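Local coordinates for NYN domain-containing protein (Vibrio parahaemolyticus, PDB 2QIP) that is of unknown function but is probably an RNA nuclease of the NYN family, in the PIN superfamily, at residues V112-S116 and T137-V141. Sequence-based numbering, arbitrary orientation.
Sequences VILVS and TVYGV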
loop_
_atom_site.group_PDB
_atom_site.type_symbol
_atom_site.label_atom_id
_atom_site.label_comp_id
_atom_site.label_asym_id
_atom_site.label_seq_id
_atom_site.Cartn_x
_atom_site.Cartn_y
_atom_site.Cartn_z
ATOM N N VAL A 112 16.412 0.037 -5.321
ATOM C CA VAL A 112 15.412 -0.874 -4.742
ATOM C C VAL A 112 15.066 -1.899 -5.816
ATOM O O VAL A 112 14.743 -1.525 -6.972
ATOM C CB VAL A 112 14.138 -0.095 -4.302
ATOM C CG1 VAL A 112 13.050 -1.061 -3.813
ATOM C CG2 VAL A 112 14.481 0.926 -3.217
ATOM N N ILE A 113 15.132 -3.181 -5.443
ATOM C CA ILE A 113 14.720 -4.254 -6.352
ATOM C C ILE A 113 13.403 -4.830 -5.845
ATOM O O ILE A 113 13.350 -5.369 -4.738
ATOM C CB ILE A 113 15.800 -5.343 -6.454
ATOM C CG1 ILE A 113 17.137 -4.738 -6.942
ATOM C CG2 ILE A 113 15.320 -6.503 -7.336
ATOM C CD1 ILE A 113 18.294 -5.728 -7.003
ATOM N N LEU A 114 12.345 -4.646 -6.634
ATOM C CA LEU A 114 10.991 -5.082 -6.286
ATOM C C LEU A 114 10.642 -6.278 -7.147
ATOM O O LEU A 114 10.688 -6.188 -8.371
ATOM C CB LEU A 114 9.986 -3.953 -6.544
ATOM C CG LEU A 114 8.519 -4.302 -6.328
ATOM C CD1 LEU A 114 8.202 -4.657 -4.881
ATOM C CD2 LEU A 114 7.681 -3.119 -6.808
ATOM N N VAL A 115 10.344 -7.401 -6.496
ATOM C CA VAL A 115 9.986 -8.617 -7.223
ATOM C C VAL A 115 8.474 -8.780 -7.103
ATOM O O VAL A 115 7.964 -9.297 -6.109
ATOM C CB VAL A 115 10.756 -9.851 -6.683
ATOM C CG1 VAL A 115 10.528 -11.057 -7.586
ATOM C CG2 VAL A 115 12.247 -9.556 -6.636
ATOM N N SER A 116 7.777 -8.250 -8.104
ATOM C CA SER A 116 6.320 -8.284 -8.168
ATOM C C SER A 116 5.915 -7.784 -9.533
ATOM O O SER A 116 6.583 -6.889 -10.083
ATOM C CB SER A 116 5.697 -7.348 -7.127
ATOM O OG SER A 116 4.272 -7.402 -7.196
ATOM N N THR A 137 14.630 -1.424 -9.910
ATOM C CA THR A 137 14.497 -2.560 -10.836
ATOM C C THR A 137 13.291 -3.385 -10.416
ATOM O O THR A 137 13.122 -3.669 -9.225
ATOM C CB THR A 137 15.743 -3.467 -10.800
ATOM O OG1 THR A 137 16.892 -2.718 -11.215
ATOM C CG2 THR A 137 15.574 -4.728 -11.677
ATOM N N VAL A 138 12.470 -3.777 -11.393
ATOM C CA VAL A 138 11.350 -4.685 -11.177
ATOM C C VAL A 138 11.665 -6.012 -11.824
ATOM O O VAL A 138 12.110 -6.029 -12.974
ATOM C CB VAL A 138 10.036 -4.100 -11.750
ATOM C CG1 VAL A 138 8.912 -5.150 -11.779
ATOM C CG2 VAL A 138 9.605 -2.873 -10.935
ATOM N N TYR A 139 11.455 -7.101 -11.076
ATOM C CA TYR A 139 11.446 -8.452 -11.646
ATOM C C TYR A 139 9.994 -8.897 -11.654
ATOM O O TYR A 139 9.327 -8.823 -10.610
ATOM C CB TYR A 139 12.234 -9.436 -10.771
ATOM C CG TYR A 139 13.733 -9.362 -10.891
ATOM C CD1 TYR A 139 14.462 -10.447 -11.411
ATOM C CD2 TYR A 139 14.444 -8.240 -10.446
ATOM C CE1 TYR A 139 15.846 -10.415 -11.497
ATOM C CE2 TYR A 139 15.823 -8.196 -10.541
ATOM C CZ TYR A 139 16.526 -9.281 -11.082
ATOM O OH TYR A 139 17.900 -9.227 -11.177
ATOM N N GLY A 140 9.517 -9.372 -12.806
ATOM C CA GLY A 140 8.132 -9.816 -12.906
ATOM C C GLY A 140 7.956 -10.790 -14.050
ATOM O O GLY A 140 8.742 -10.776 -14.993
ATOM N N VAL A 141 6.923 -11.635 -13.964
ATOM C CA VAL A 141 6.565 -12.538 -15.066
ATOM C C VAL A 141 5.974 -11.647 -16.176
ATOM O O VAL A 141 4.937 -11.031 -15.959
ATOM C CB VAL A 141 5.534 -13.563 -14.593
ATOM C CG1 VAL A 141 5.002 -14.363 -15.775
ATOM C CG2 VAL A 141 6.170 -14.482 -13.565
#
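The CG2 methyl of Ile113 comes obliquely to CD2 and CE2 of the Tyr139 ring, 3.7 Å from CE2, while Phe38 meets the ring in an edge-to-face stack. Strands 111-115 and 135-140 are parallel neighbours in the PIN-like alpha/beta fold, joined through helix 122-132 in a beta-alpha-beta crossover. With CG beside its backbone N (chi1 -78°), Tyr139 carries its ring back over the sheet toward Ile113, and its CB packs on the methyls of Val115, 4.0 Å from CG1. Branched residues suit such central strands: Ile113 and Val115 adopt extended backbones readily and cover the sheet with methyl groups. Thr137, on the same face, is also beta-branched, and its OG1 bonds to Arg111. Leu114 and Val138 fill the other face, where Leu114 touches Phe121 and Val138 touches Phe156.

Peptide groups join the strands in parallel register. Thr137 N donates to Val112 O in the carbonyl plane, and Leu114 N meets Thr137 O in a nearly straight bond of 2.9 Å. Tyr139 N then reaches Leu114 O at 3.0 Å, tilted 19° from that carbonyl's plane. Thr137 O and Leu114 O, each already holding an N-H, also take a weaker CA-H contact, from Ile113 and Val138 respectively.

Where strand 111-115 ends, pairing weakens: the hydrogen bond from Ser116 N to Tyr139 O is weak, bent to 127°. Serine suits this turn because its hydroxyl OG is hydrogen-bonded to Asp17 OD2 and to Asp118 N. On the side of Val138, the CG1 methyl lies 3.4 Å from Ser116 O.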